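Local coordinates for protein profilin-1A (PDB 1ACF) that binds actin monomers in a 1:1 complex, blocking or promoting actin polymerization according to its concentration, and also binds the phosphoinositide PIP2, at residues A[14-19]-A[111-116]; A[94-99]-A[115-120]; A[20-25]-A[43-48]. All blocks are in the same frame, centred on the assembly; numbering follows the deposited sequence.

Contact 1: residues A[14-19]-A[111-116]; sequences GAVTQA and NVVEKL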
loop_
_atom_site.group_PDB
_atom_site.type_symbol
_atom_site.label_atom_id
_atom_site.label_comp_id
_atom_site.label_asym_id
_atom_site.label_seq_id
_atom_site.Cartn_x
_atom_site.Cartn_y
_atom_site.Cartn_z
ATOM N N GLY A 14 -12.290 -8.257 -1.630
ATOM C CA GLY A 14 -12.761 -7.996 -0.286
ATOM C C GLY A 14 -11.801 -8.153 0.828
ATOM O O GLY A 14 -12.207 -8.234 2.013
ATOM N N ALA A 15 -10.525 -8.270 0.543
ATOM C CA ALA A 15 -9.451 -8.455 1.545
ATOM C C ALA A 15 -8.843 -7.083 1.852
ATOM O O ALA A 15 -8.043 -6.875 2.763
ATOM C CB ALA A 15 -8.436 -9.435 0.987
ATOM N N VAL A 16 -9.308 -6.162 0.989
ATOM C CA VAL A 16 -8.831 -4.750 1.073
ATOM C C VAL A 16 -10.022 -3.847 0.817
ATOM O O VAL A 16 -10.837 -4.215 -0.039
ATOM C CB VAL A 16 -7.661 -4.643 0.034
ATOM C CG1 VAL A 16 -7.573 -3.372 -0.744
ATOM C CG2 VAL A 16 -6.313 -4.951 0.721
ATOM N N THR A 17 -10.144 -2.751 1.504
ATOM C CA THR A 17 -11.208 -1.788 1.421
ATOM C C THR A 17 -10.974 -0.705 0.408
ATOM O O THR A 17 -11.940 -0.336 -0.275
ATOM C CB THR A 17 -11.489 -1.105 2.834
ATOM O OG1 THR A 17 -12.194 -2.151 3.597
ATOM C CG2 THR A 17 -12.361 0.157 2.772
ATOM N N GLN A 18 -9.788 -0.126 0.404
ATOM C CA GLN A 18 -9.331 0.958 -0.466
ATOM C C GLN A 18 -7.905 0.563 -0.956
ATOM O O GLN A 18 -7.158 0.068 -0.068
ATOM C CB GLN A 18 -9.129 2.267 0.345
ATOM C CG GLN A 18 -10.392 2.707 1.073
ATOM C CD GLN A 18 -10.300 3.988 1.817
ATOM O OE1 GLN A 18 -10.767 5.041 1.358
ATOM N NE2 GLN A 18 -9.691 3.962 2.977
ATOM N N ALA A 19 -7.649 0.789 -2.208
ATOM C CA ALA A 19 -6.283 0.434 -2.780
ATOM C C ALA A 19 -5.832 1.464 -3.790
ATOM O O ALA A 19 -6.577 2.153 -4.516
ATOM C CB ALA A 19 -6.328 -0.972 -3.351
ATOM N N ASN A 111 -1.587 -11.168 2.647
ATOM C CA ASN A 111 -1.418 -12.282 1.714
ATOM C C ASN A 111 -1.973 -11.846 0.371
ATOM O O ASN A 111 -1.333 -12.177 -0.643
ATOM C CB ASN A 111 -1.920 -13.637 2.201
ATOM C CG ASN A 111 -1.342 -14.771 1.363
ATOM O OD1 ASN A 111 -0.123 -14.768 1.118
ATOM N ND2 ASN A 111 -2.116 -15.722 0.886
ATOM N N VAL A 112 -3.082 -11.134 0.282
ATOM C CA VAL A 112 -3.570 -10.701 -1.043
ATOM C C VAL A 112 -2.673 -9.650 -1.710
ATOM O O VAL A 112 -2.469 -9.778 -2.946
ATOM C CB VAL A 112 -5.057 -10.309 -0.978
ATOM C CG1 VAL A 112 -5.474 -9.534 -2.210
ATOM C CG2 VAL A 112 -5.990 -11.484 -0.693
ATOM N N VAL A 113 -2.203 -8.611 -1.053
ATOM C CA VAL A 113 -1.369 -7.555 -1.644
ATOM C C VAL A 113 0.013 -8.117 -2.070
ATOM O O VAL A 113 0.386 -7.886 -3.219
ATOM C CB VAL A 113 -1.197 -6.317 -0.756
ATOM C CG1 VAL A 113 -0.500 -5.168 -1.486
ATOM C CG2 VAL A 113 -2.507 -5.840 -0.127
ATOM N N GLU A 114 0.643 -8.860 -1.204
ATOM C CA GLU A 114 1.892 -9.564 -1.349
ATOM C C GLU A 114 1.847 -10.522 -2.536
ATOM O O GLU A 114 2.752 -10.531 -3.395
ATOM C CB GLU A 114 2.294 -10.327 -0.093
ATOM C CG GLU A 114 2.741 -9.513 1.127
ATOM C CD GLU A 114 4.028 -8.795 1.073
ATOM O OE1 GLU A 114 4.679 -9.035 0.026
ATOM O OE2 GLU A 114 4.546 -8.032 1.896
ATOM N N LYS A 115 0.768 -11.254 -2.737
ATOM C CA LYS A 115 0.616 -12.137 -3.893
ATOM C C LYS A 115 0.398 -11.363 -5.183
ATOM O O LYS A 115 0.862 -11.877 -6.227
ATOM C CB LYS A 115 -0.541 -13.101 -3.746
ATOM C CG LYS A 115 -0.151 -14.422 -3.185
ATOM C CD LYS A 115 1.152 -14.401 -2.432
ATOM C CE LYS A 115 1.465 -15.875 -2.112
ATOM N NZ LYS A 115 2.501 -15.997 -1.055
ATOM N N LEU A 116 -0.313 -10.238 -5.185
ATOM C CA LEU A 116 -0.548 -9.441 -6.387
ATOM C C LEU A 116 0.811 -8.779 -6.789
ATOM O O LEU A 116 0.965 -8.471 -7.950
ATOM C CB LEU A 116 -1.552 -8.288 -6.207
ATOM C CG LEU A 116 -2.590 -7.942 -7.223
ATOM C CD1 LEU A 116 -2.867 -6.454 -7.440
ATOM C CD2 LEU A 116 -2.390 -8.614 -8.540
#

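Contact 2: residues A[94-99]-A[115-120]; sequences AILVGV and KLADYL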
loop_
_atom_site.group_PDB
_atom_site.type_symbol
_atom_site.label_atom_id
_atom_site.label_comp_id
_atom_site.label_asym_id
_atom_site.label_seq_id
_atom_site.Cartn_x
_atom_site.Cartn_y
_atom_site.Cartn_z
ATOM N N ALA A 94 6.745 0.033 -9.118
ATOM C CA ALA A 94 5.536 0.595 -8.505
ATOM C C ALA A 94 5.393 0.184 -7.057
ATOM O O ALA A 94 6.145 -0.675 -6.566
ATOM C CB ALA A 94 4.298 -0.018 -9.250
ATOM N N ILE A 95 4.403 0.864 -6.458
ATOM C CA ILE A 95 4.068 0.555 -5.055
ATOM C C ILE A 95 2.545 0.294 -4.933
ATOM O O ILE A 95 1.786 1.130 -5.375
ATOM C CB ILE A 95 4.454 1.649 -4.025
ATOM C CG1 ILE A 95 5.934 2.076 -4.205
ATOM C CG2 ILE A 95 4.226 0.975 -2.615
ATOM C CD1 ILE A 95 6.271 3.501 -3.643
ATOM N N LEU A 96 2.276 -0.836 -4.330
ATOM C CA LEU A 96 0.917 -1.295 -4.051
ATOM C C LEU A 96 0.550 -0.860 -2.612
ATOM O O LEU A 96 1.383 -1.070 -1.733
ATOM C CB LEU A 96 0.659 -2.788 -4.169
ATOM C CG LEU A 96 1.013 -3.530 -5.395
ATOM C CD1 LEU A 96 0.547 -4.962 -5.418
ATOM C CD2 LEU A 96 0.401 -2.761 -6.589
ATOM N N VAL A 97 -0.660 -0.279 -2.534
ATOM C CA VAL A 97 -1.221 0.124 -1.226
ATOM C C VAL A 97 -2.608 -0.542 -1.051
ATOM O O VAL A 97 -3.511 -0.249 -1.856
ATOM C CB VAL A 97 -1.331 1.629 -1.000
ATOM C CG1 VAL A 97 -1.746 1.821 0.494
ATOM C CG2 VAL A 97 -0.120 2.465 -1.326
ATOM N N GLY A 98 -2.708 -1.341 -0.052
ATOM C CA GLY A 98 -3.943 -2.057 0.309
ATOM C C GLY A 98 -4.350 -1.732 1.754
ATOM O O GLY A 98 -3.833 -2.319 2.733
ATOM N N VAL A 99 -5.333 -0.807 1.860
ATOM C CA VAL A 99 -5.844 -0.406 3.203
ATOM C C VAL A 99 -6.922 -1.385 3.719
ATOM O O VAL A 99 -7.785 -1.796 2.897
ATOM C CB VAL A 99 -6.413 1.022 3.120
ATOM C CG1 VAL A 99 -7.192 1.381 4.396
ATOM C CG2 VAL A 99 -5.423 2.105 2.833
ATOM N N LYS A 115 0.768 -11.254 -2.737
ATOM C CA LYS A 115 0.616 -12.137 -3.893
ATOM C C LYS A 115 0.398 -11.363 -5.183
ATOM O O LYS A 115 0.862 -11.877 -6.227
ATOM C CB LYS A 115 -0.541 -13.101 -3.746
ATOM C CG LYS A 115 -0.151 -14.422 -3.185
ATOM C CD LYS A 115 1.152 -14.401 -2.432
ATOM C CE LYS A 115 1.465 -15.875 -2.112
ATOM N NZ LYS A 115 2.501 -15.997 -1.055
ATOM N N LEU A 116 -0.313 -10.238 -5.185
ATOM C CA LEU A 116 -0.548 -9.441 -6.387
ATOM C C LEU A 116 0.811 -8.779 -6.789
ATOM O O LEU A 116 0.965 -8.471 -7.950
ATOM C CB LEU A 116 -1.552 -8.288 -6.207
ATOM C CG LEU A 116 -2.590 -7.942 -7.223
ATOM C CD1 LEU A 116 -2.867 -6.454 -7.440
ATOM C CD2 LEU A 116 -2.390 -8.614 -8.540
ATOM N N ALA A 117 1.627 -8.501 -5.794
ATOM C CA ALA A 117 2.961 -7.887 -6.020
ATOM C C ALA A 117 3.808 -8.936 -6.808
ATOM O O ALA A 117 4.342 -8.540 -7.848
ATOM C CB ALA A 117 3.596 -7.485 -4.771
ATOM N N ASP A 118 3.849 -10.145 -6.285
ATOM C CA ASP A 118 4.521 -11.277 -6.886
ATOM C C ASP A 118 4.078 -11.466 -8.334
ATOM O O ASP A 118 4.926 -11.679 -9.226
ATOM C CB ASP A 118 4.338 -12.613 -6.142
ATOM C CG ASP A 118 5.221 -12.697 -4.907
ATOM O OD1 ASP A 118 6.133 -11.881 -4.714
ATOM O OD2 ASP A 118 4.951 -13.612 -4.084
ATOM N N TYR A 119 2.773 -11.423 -8.564
ATOM C CA TYR A 119 2.265 -11.593 -9.949
ATOM C C TYR A 119 2.675 -10.436 -10.836
ATOM O O TYR A 119 2.997 -10.642 -12.027
ATOM C CB TYR A 119 0.777 -11.896 -9.879
ATOM C CG TYR A 119 -0.005 -11.795 -11.148
ATOM C CD1 TYR A 119 -0.350 -10.601 -11.713
ATOM C CD2 TYR A 119 -0.386 -12.979 -11.812
ATOM C CE1 TYR A 119 -1.098 -10.540 -12.886
ATOM C CE2 TYR A 119 -1.075 -12.954 -12.994
ATOM C CZ TYR A 119 -1.425 -11.729 -13.519
ATOM O OH TYR A 119 -2.115 -11.654 -14.724
ATOM N N LEU A 120 2.688 -9.221 -10.289
ATOM C CA LEU A 120 3.019 -8.031 -11.033
ATOM C C LEU A 120 4.522 -7.932 -11.384
ATOM O O LEU A 120 4.826 -7.422 -12.441
ATOM C CB LEU A 120 2.428 -6.780 -10.459
ATOM C CG LEU A 120 0.911 -6.541 -10.508
ATOM C CD1 LEU A 120 0.628 -5.292 -9.679
ATOM C CD2 LEU A 120 0.439 -6.471 -11.936
#

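Contact 3: residues A[20-25]-A[43-48]; sequences AILGLD and TTLAGA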
loop_
_atom_site.group_PDB
_atom_site.type_symbol
_atom_site.label_atom_id
_atom_site.label_comp_id
_atom_site.label_asym_id
_atom_site.label_seq_id
_atom_site.Cartn_x
_atom_site.Cartn_y
_atom_site.Cartn_z
ATOM N N ALA A 20 -4.535 1.657 -3.857
ATOM C CA ALA A 20 -3.948 2.588 -4.853
ATOM C C ALA A 20 -2.677 1.893 -5.395
ATOM O O ALA A 20 -2.200 0.967 -4.723
ATOM C CB ALA A 20 -3.628 3.949 -4.303
ATOM N N ILE A 21 -2.253 2.351 -6.560
ATOM C CA ILE A 21 -1.022 1.864 -7.191
ATOM C C ILE A 21 -0.174 3.091 -7.520
ATOM O O ILE A 21 -0.653 3.978 -8.264
ATOM C CB ILE A 21 -1.155 0.929 -8.418
ATOM C CG1 ILE A 21 -1.542 -0.519 -8.073
ATOM C CG2 ILE A 21 0.238 0.933 -9.134
ATOM C CD1 ILE A 21 -1.946 -1.306 -9.366
ATOM N N LEU A 22 0.987 3.122 -6.867
ATOM C CA LEU A 22 1.878 4.265 -7.150
ATOM C C LEU A 22 3.150 3.936 -7.960
ATOM O O LEU A 22 3.634 2.810 -8.072
ATOM C CB LEU A 22 2.363 4.833 -5.817
ATOM C CG LEU A 22 1.570 5.613 -4.830
ATOM C CD1 LEU A 22 0.158 5.122 -4.708
ATOM C CD2 LEU A 22 2.373 5.525 -3.538
ATOM N N GLY A 23 3.732 5.031 -8.404
ATOM C CA GLY A 23 5.006 5.129 -9.098
ATOM C C GLY A 23 6.056 5.410 -7.985
ATOM O O GLY A 23 5.754 5.906 -6.915
ATOM N N LEU A 24 7.304 5.071 -8.306
ATOM C CA LEU A 24 8.456 5.256 -7.404
ATOM C C LEU A 24 8.734 6.725 -7.242
ATOM O O LEU A 24 9.519 7.076 -6.317
ATOM C CB LEU A 24 9.609 4.330 -7.847
ATOM C CG LEU A 24 9.476 2.830 -7.686
ATOM C CD1 LEU A 24 10.799 2.124 -8.040
ATOM C CD2 LEU A 24 9.152 2.473 -6.245
ATOM N N ASP A 25 8.094 7.568 -8.035
ATOM C CA ASP A 25 8.254 9.027 -7.805
ATOM C C ASP A 25 7.183 9.500 -6.783
ATOM O O ASP A 25 7.136 10.700 -6.511
ATOM C CB ASP A 25 8.105 9.854 -9.055
ATOM C CG ASP A 25 6.814 9.601 -9.815
ATOM O OD1 ASP A 25 6.145 8.606 -9.575
ATOM O OD2 ASP A 25 6.510 10.460 -10.652
ATOM N N THR A 43 5.419 10.406 -1.927
ATOM C CA THR A 43 6.886 10.569 -1.979
ATOM C C THR A 43 7.519 10.103 -0.655
ATOM O O THR A 43 8.652 9.520 -0.635
ATOM C CB THR A 43 7.527 11.863 -2.571
ATOM O OG1 THR A 43 7.611 12.934 -1.600
ATOM C CG2 THR A 43 6.923 12.414 -3.879
ATOM N N THR A 44 6.768 10.295 0.425
ATOM C CA THR A 44 7.286 9.807 1.714
ATOM C C THR A 44 7.380 8.274 1.748
ATOM O O THR A 44 8.385 7.734 2.257
ATOM C CB THR A 44 6.487 10.424 2.927
ATOM O OG1 THR A 44 6.811 11.853 2.838
ATOM C CG2 THR A 44 6.857 9.913 4.303
ATOM N N LEU A 45 6.404 7.570 1.254
ATOM C CA LEU A 45 6.307 6.121 1.254
ATOM C C LEU A 45 7.517 5.556 0.492
ATOM O O LEU A 45 8.264 4.802 1.111
ATOM C CB LEU A 45 5.028 5.647 0.522
ATOM C CG LEU A 45 4.657 4.185 0.694
ATOM C CD1 LEU A 45 4.889 3.703 2.106
ATOM C CD2 LEU A 45 3.186 4.044 0.297
ATOM N N ALA A 46 7.538 6.042 -0.749
ATOM C CA ALA A 46 8.625 5.595 -1.684
ATOM C C ALA A 46 9.967 5.692 -0.978
ATOM O O ALA A 46 10.718 4.708 -0.807
ATOM C CB ALA A 46 8.450 6.377 -2.970
ATOM N N GLY A 47 10.254 6.883 -0.486
ATOM C CA GLY A 47 11.452 7.254 0.220
ATOM C C GLY A 47 11.821 6.268 1.319
ATOM O O GLY A 47 12.995 5.874 1.493
ATOM N N ALA A 48 10.807 5.884 2.060
ATOM C CA ALA A 48 10.988 4.953 3.194
ATOM C C ALA A 48 11.387 3.564 2.693
ATOM O O ALA A 48 11.995 2.793 3.469
ATOM C CB ALA A 48 9.748 4.969 4.073
#

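Contact 1: residues A[14-19]-A[111-116]
Val112 meets Ala15 through CG2, the branch that lies beside its own backbone N and anti to its carbonyl carbon (chi1 165°), while CG1 takes the place anti to N. Held in this way, CG2 closes to 3.6 Å from Ala15 CB, and Val112 CB follows at 4.0 Å from the same methyl, so that Ala15 sits on the shoulder of the valine. Val113, one step along the helix, has a similar rotation (chi1 -172°) and sends its own CG2 to Val16 CG2 at 4.0 Å. Here the two isopropyl groups run across each other at about a right angle, touching methyl to methyl. The contact is wholly apolar and small, two successive residues of 14-19 each meeting one of two successive residues on the helix. Ala15 and Val112 lie closest in backbone, with CA atoms 6.8 Å apart. Gly14, with positive phi, comes just after a helix and leads into this connection, and Ala15 N is hydrogen-bonded to Thr13 OG1. Further along, Thr17 and Gln18 join the backbone of Val99, bringing the chain into the sheet. On the helix, Val113 also reaches Ile87, Val89 and Leu96 of the sheet, whereas Glu114 turns to other partners, a salt bridge with Arg75 and hydrogen bonds with Ser76 and Tyr78. The patch thus ties the link between helix 2-11 and strand 18-23 to the C-terminal helix 106-121. This is the profilin fold, with both terminal helices packed on one face of the central antiparallel sheet; helix 106-121 also carries Lys115, an actin-binding site, whose side chain does not touch 14-19.

Contact 2: residues A[94-99]-A[115-120]
Leu96 projects from the strand into the flank of the helix, and its two methyls divide the work. CD1 settles over the backbone between Leu116 and Ala117: it stands 3.7 Å from Ala117 N, and it lies 4.0 Å from the CB atoms of both Leu116 and Ala117. CD2 turns to the next helical turn and meets Leu120 CD1, also at 4.0 Å, the two leucine side chains meeting at a slant. Leu96 contributes more than half of the surface buried here, so the contact is essentially one strand residue fitted against three helix residues. With CG beside the backbone N and anti to the carbonyl carbon (chi1 -53°), the Leu96 methyls face the helix. Leu120 is rotated in the same sense, which carries its CD1 out to the strand residue. In the helix, Leu120 N donates to Leu116 O at 3.0 Å, a regular helical bond between two of the residues that Leu96 touches. In the strand, the backbone of Leu96 is paired with Val89, and those of Ile95 and Val97 with Leu22 and Ala20, so sheet bonds on both edges hold Leu96 in place. The strand and helix segments run nearly antiparallel, at 157°, their axes 9.7 Å apart at closest approach. Ile95 and Val97 point to the other side of the sheet and pack on helix 39-50. Leu116 and Leu120 reach helix 2-11 as well, touching Leu10 and Tyr5, and Ala117 leans on Val89 of strand 84-90, so helix 106-121 lies against the central strands with helix 2-11 alongside.

Contact 3: residues A[20-25]-A[43-48]
Leu24 and Asp25 have the phi/psi values of the central pair of a type I turn, and here the chain passes the helix closely, Leu24 CA lying 5.7 Å from Ala46 CA. Much of the touching is done by turn carbonyls against helix methyls. Leu24 O rests 3.6 Å from Ala46 CB, although the leucine's own CB points away from the helix. One residue on, Asp25 O presses on Thr43 CG2 at 3.1 Å, a tight approach of a methyl to a carbonyl oxygen. Thr43 presents that methyl because CG2 lies beside its backbone N, anti to the carbonyl carbon, leaving OG1 between N and C (chi1 84°). Deeper in, Leu22 and Leu45 meet by their CD2 methyls at 4.2 Å, the two side chains crossing at about a right angle. Leu45 reaches across with CG anti to its backbone N, chi1 -168°. Asp25 CB points away from the helix, and OD2 takes a hydrogen bond from Asn27 ND2, a bond inside the turn region. Toward the sheet, Leu22 is joined by its backbone to Ile95, while Ala46 and Leu45 pack on Ile95 and Val97 of the neighbouring strand. The exposed turn residues therefore lie at the border of an apolar layer whose inner members are buried. The arrangement belongs to the profilin fold, in which helix 39-50 covers the sheet face turned away from the terminal helices and here meets the tight turn connecting antiparallel strands 18-23 and 28-31.

Contacts 1 and 2 are buried and share helix 106-121, their segments overlapping at Lys115 and Leu116, of which only Leu116 touches, and only in contact 2; the strands they reach, 18-23 and 94-100, are neighbours in the sheet. Contact 3 sits on the opposite face, its centre about 17 Å from that of contact 1, and is only partly buried. It uses the same strand 18-23 farther along, and Leu22 and Ala20 bond to Ile95 and Val97 of contact 2. The chemistry follows the place: contact 1 is methyl against methyl, contact 2 adds helix backbone under one leucine, and contact 3 mixes an inner leucine pair with backbone carbonyls of an exposed turn.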